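Long-range contact in hypothetical protein TM0486 (Thermotoga maritima, PDB 1VK8), which binds thiamin and is probably involved in the response of the cell to oxidative conditions: residues C[13-21]-C[54-65]. Sequence-based numbering, arbitrary orientation.
Sequences MPKVTVSIK and SNTTVEGEFEEI
Val16, Val18 and Ile20 pair with Gly60, Val58 and Thr56 in antiparallel hydrogen-bonded pairs. Each pair exchanges two backbone N-H···O bonds, six in all. Between them lie the non-hydrogen-bonded pairs Thr17-Glu59 and Ser19-Thr57. In the second of these, Ser19 OG and Thr57 OG1 share a hydrogen bond of 2.6 Å across the strands. Both hydroxyls are anti to their own carbonyl carbons (chi1 -59° and -60°), which brings them together. Ser19 OG also has a weak hydrogen bond to Ser54 of a neighbouring subunit.

On the other face the valines receive the helix that follows strand 56-60. Ile65 and Val18 meet end to end, Ile65 CD1 lying 3.8 Å from Val18 CG2. Val16 CG2 lies 3.9 Å from Ile65 CD1. Val16 CG2 also sits at the edge of the Phe62 ring, near the ring plane, and 3.8 Å from Phe62 CB. Tyr91 meets that ring edge-to-face. Glu61 caps the helix, its carboxylate accepting from Glu63 N and Glu64 N, both from above its plane.

Lys15 CD packs on Glu59, but Lys15 NZ stays 4.2 Å from Glu59 OE2, and a water bridges the two charges. Glu59 OE1 accepts from Ile98 N.

At the far end Lys21 CG is anti to the backbone N (chi1 -176°). The chain runs past Ser54 O and bends at its last torsion. Lys21 NZ donates a 2.8 Å hydrogen bond to a lone pair of Ser54 O, in the carbonyl plane. It also forms a salt bridge with Asp88 of a neighbouring subunit. A methionine in its place would probably leave Ser54 O without this donor and that Asp88 without this salt bridge.

Strands 16-24 and 56-60 are the adjacent central strands of a four-stranded antiparallel sheet. Their beta-alpha-beta-beta-alpha-beta order, with helix 62-76 following strand 56-60, is characteristic of the ferredoxin-like alpha+beta fold of the MTH1187-YkoF proteins.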
loop_
_atom_site.group_PDB
_atom_site.type_symbol
_atom_site.label_atom_id
_atom_site.label_comp_id
_atom_site.label_asym_id
_atom_site.label_seq_id
_atom_site.Cartn_x
_atom_site.Cartn_y
_atom_site.Cartn_z
HETATM N N MSE C 13 -24.030 12.832 -1.182
HETATM C CA MSE C 13 -23.279 14.031 -1.623
HETATM C C MSE C 13 -21.766 13.856 -1.372
HETATM O O MSE C 13 -20.984 14.107 -2.273
HETATM C CB MSE C 13 -23.835 15.309 -0.961
HETATM C CG MSE C 13 -23.294 16.608 -1.532
ATOM N N PRO C 14 -21.339 13.451 -0.180
ATOM C CA PRO C 14 -19.891 13.252 0.069
ATOM C C PRO C 14 -19.285 12.077 -0.735
ATOM O O PRO C 14 -19.785 10.956 -0.675
ATOM C CB PRO C 14 -19.817 12.945 1.575
ATOM C CG PRO C 14 -21.171 13.273 2.142
ATOM C CD PRO C 14 -22.146 13.132 1.012
ATOM N N LYS C 15 -18.197 12.346 -1.453
ATOM C CA LYS C 15 -17.482 11.343 -2.190
ATOM C C LYS C 15 -16.180 11.019 -1.484
ATOM O O LYS C 15 -15.696 11.776 -0.652
ATOM C CB LYS C 15 -17.186 11.839 -3.608
ATOM C CG LYS C 15 -18.403 11.857 -4.502
ATOM C CD LYS C 15 -18.167 12.577 -5.820
ATOM C CE LYS C 15 -19.373 12.337 -6.773
ATOM N NZ LYS C 15 -19.684 13.481 -7.721
ATOM N N VAL C 16 -15.630 9.867 -1.810
ATOM C CA VAL C 16 -14.273 9.518 -1.427
ATOM C C VAL C 16 -13.504 9.254 -2.719
ATOM O O VAL C 16 -14.106 9.137 -3.763
ATOM C CB VAL C 16 -14.215 8.239 -0.524
ATOM C CG1 VAL C 16 -14.862 8.490 0.823
ATOM C CG2 VAL C 16 -14.864 7.023 -1.195
ATOM N N THR C 17 -12.182 9.142 -2.628
ATOM C CA THR C 17 -11.390 8.573 -3.708
ATOM C C THR C 17 -10.847 7.249 -3.220
ATOM O O THR C 17 -10.512 7.091 -2.039
ATOM C CB THR C 17 -10.235 9.513 -4.187
ATOM O OG1 THR C 17 -9.224 9.633 -3.168
ATOM C CG2 THR C 17 -10.712 10.926 -4.428
ATOM N N VAL C 18 -10.790 6.294 -4.136
ATOM C CA VAL C 18 -10.315 4.947 -3.870
ATOM C C VAL C 18 -9.428 4.544 -5.028
ATOM O O VAL C 18 -9.880 4.450 -6.180
ATOM C CB VAL C 18 -11.489 3.936 -3.754
ATOM C CG1 VAL C 18 -10.985 2.547 -3.429
ATOM C CG2 VAL C 18 -12.493 4.428 -2.660
ATOM N N SER C 19 -8.157 4.319 -4.726
ATOM C CA SER C 19 -7.215 3.828 -5.701
ATOM C C SER C 19 -7.103 2.340 -5.545
ATOM O O SER C 19 -6.973 1.828 -4.442
ATOM C CB SER C 19 -5.876 4.542 -5.507
ATOM O OG SER C 19 -6.091 5.940 -5.651
ATOM N N ILE C 20 -7.185 1.643 -6.671
ATOM C CA ILE C 20 -7.313 0.208 -6.727
ATOM C C ILE C 20 -6.114 -0.318 -7.503
ATOM O O ILE C 20 -5.808 0.163 -8.607
ATOM C CB ILE C 20 -8.610 -0.171 -7.460
ATOM C CG1 ILE C 20 -9.823 0.381 -6.734
ATOM C CG2 ILE C 20 -8.730 -1.688 -7.638
ATOM C CD1 ILE C 20 -11.085 0.281 -7.526
ATOM N N LYS C 21 -5.452 -1.321 -6.933
ATOM C CA LYS C 21 -4.331 -1.994 -7.578
ATOM C C LYS C 21 -4.580 -3.486 -7.554
ATOM O O LYS C 21 -4.899 -4.058 -6.517
ATOM C CB LYS C 21 -3.012 -1.681 -6.873
ATOM C CG LYS C 21 -1.785 -2.263 -7.513
ATOM C CD LYS C 21 -0.534 -2.036 -6.689
ATOM C CE LYS C 21 0.724 -2.339 -7.465
ATOM N NZ LYS C 21 1.161 -1.160 -8.300
ATOM N N SER C 54 0.427 2.997 -11.396
ATOM C CA SER C 54 0.466 1.995 -10.339
ATOM C C SER C 54 -0.881 1.538 -9.824
ATOM O O SER C 54 -0.978 0.545 -9.095
ATOM C CB SER C 54 1.271 2.556 -9.163
ATOM O OG SER C 54 0.515 3.573 -8.528
ATOM N N ASN C 55 -1.921 2.268 -10.196
ATOM C CA ASN C 55 -3.266 2.005 -9.730
ATOM C C ASN C 55 -4.280 2.774 -10.564
ATOM O O ASN C 55 -3.915 3.571 -11.416
ATOM C CB ASN C 55 -3.408 2.351 -8.234
ATOM C CG ASN C 55 -2.859 3.735 -7.866
ATOM O OD1 ASN C 55 -3.067 4.703 -8.553
ATOM N ND2 ASN C 55 -2.214 3.811 -6.719
ATOM N N THR C 56 -5.551 2.502 -10.326
ATOM C CA THR C 56 -6.653 3.248 -10.929
ATOM C C THR C 56 -7.476 3.829 -9.818
ATOM O O THR C 56 -7.894 3.093 -8.923
ATOM C CB THR C 56 -7.508 2.304 -11.742
ATOM O OG1 THR C 56 -6.753 1.797 -12.841
ATOM C CG2 THR C 56 -8.736 3.004 -12.362
ATOM N N THR C 57 -7.681 5.142 -9.867
ATOM C CA THR C 57 -8.411 5.881 -8.845
ATOM C C THR C 57 -9.811 6.193 -9.296
ATOM O O THR C 57 -9.996 6.758 -10.361
ATOM C CB THR C 57 -7.673 7.166 -8.541
ATOM O OG1 THR C 57 -6.359 6.852 -8.066
ATOM C CG2 THR C 57 -8.347 7.931 -7.393
ATOM N N VAL C 58 -10.795 5.796 -8.512
ATOM C CA VAL C 58 -12.200 6.181 -8.749
ATOM C C VAL C 58 -12.639 7.207 -7.705
ATOM O O VAL C 58 -12.099 7.250 -6.603
ATOM C CB VAL C 58 -13.156 4.965 -8.751
ATOM C CG1 VAL C 58 -12.647 3.920 -9.754
ATOM C CG2 VAL C 58 -13.294 4.373 -7.362
ATOM N N GLU C 59 -13.590 8.043 -8.078
ATOM C CA GLU C 59 -14.208 8.991 -7.182
ATOM C C GLU C 59 -15.687 8.663 -7.136
ATOM O O GLU C 59 -16.334 8.554 -8.169
ATOM C CB GLU C 59 -13.997 10.373 -7.753
ATOM C CG GLU C 59 -14.691 11.503 -7.057
ATOM C CD GLU C 59 -14.497 12.788 -7.815
ATOM O OE1 GLU C 59 -13.332 13.159 -8.005
ATOM O OE2 GLU C 59 -15.488 13.413 -8.227
ATOM N N GLY C 60 -16.223 8.455 -5.943
ATOM C CA GLY C 60 -17.637 8.188 -5.814
ATOM C C GLY C 60 -18.046 7.973 -4.390
ATOM O O GLY C 60 -17.289 8.233 -3.472
ATOM N N GLU C 61 -19.269 7.487 -4.210
ATOM C CA GLU C 61 -19.804 7.262 -2.885
ATOM C C GLU C 61 -19.187 5.987 -2.322
ATOM O O GLU C 61 -19.083 4.980 -3.010
ATOM C CB GLU C 61 -21.346 7.215 -2.928
ATOM C CG GLU C 61 -21.986 7.188 -1.552
ATOM C CD GLU C 61 -22.128 5.786 -0.977
ATOM O OE1 GLU C 61 -22.570 4.881 -1.736
ATOM O OE2 GLU C 61 -21.830 5.596 0.251
ATOM N N PHE C 62 -18.748 6.061 -1.075
ATOM C CA PHE C 62 -17.936 5.008 -0.438
ATOM C C PHE C 62 -18.558 3.600 -0.446
ATOM O O PHE C 62 -17.935 2.642 -0.870
ATOM C CB PHE C 62 -17.606 5.449 0.989
ATOM C CG PHE C 62 -16.842 4.441 1.769
ATOM C CD1 PHE C 62 -15.607 4.030 1.372
ATOM C CD2 PHE C 62 -17.375 3.911 2.918
ATOM C CE1 PHE C 62 -14.929 3.067 2.091
ATOM C CE2 PHE C 62 -16.694 2.978 3.622
ATOM C CZ PHE C 62 -15.482 2.553 3.204
ATOM N N GLU C 63 -19.794 3.474 0.015
ATOM C CA GLU C 63 -20.400 2.156 0.132
ATOM C C GLU C 63 -20.683 1.553 -1.236
ATOM O O GLU C 63 -20.552 0.363 -1.422
ATOM C CB GLU C 63 -21.658 2.215 1.001
ATOM C CG GLU C 63 -21.287 2.626 2.418
ATOM C CD GLU C 63 -22.351 2.386 3.473
ATOM O OE1 GLU C 63 -23.436 1.873 3.142
ATOM O OE2 GLU C 63 -22.079 2.710 4.657
ATOM N N GLU C 64 -21.050 2.381 -2.200
ATOM C CA GLU C 64 -21.211 1.911 -3.564
ATOM C C GLU C 64 -19.904 1.366 -4.129
ATOM O O GLU C 64 -19.894 0.308 -4.738
ATOM C CB GLU C 64 -21.706 3.039 -4.454
ATOM C CG GLU C 64 -22.139 2.551 -5.833
ATOM C CD GLU C 64 -22.661 3.661 -6.738
ATOM O OE1 GLU C 64 -23.005 4.774 -6.249
ATOM O OE2 GLU C 64 -22.719 3.399 -7.957
ATOM N N ILE C 65 -18.799 2.075 -3.926
ATOM C CA ILE C 65 -17.478 1.602 -4.386
ATOM C C ILE C 65 -17.137 0.260 -3.704
ATOM O O ILE C 65 -16.692 -0.682 -4.358
ATOM C CB ILE C 65 -16.363 2.671 -4.159
ATOM C CG1 ILE C 65 -16.546 3.901 -5.031
ATOM C CG2 ILE C 65 -14.975 2.085 -4.474
ATOM C CD1 ILE C 65 -15.753 5.147 -4.472
HETATM O O HOH W 1 -18.896 8.724 0.390
HETATM O O HOH W 2 -17.514 12.582 -9.798
#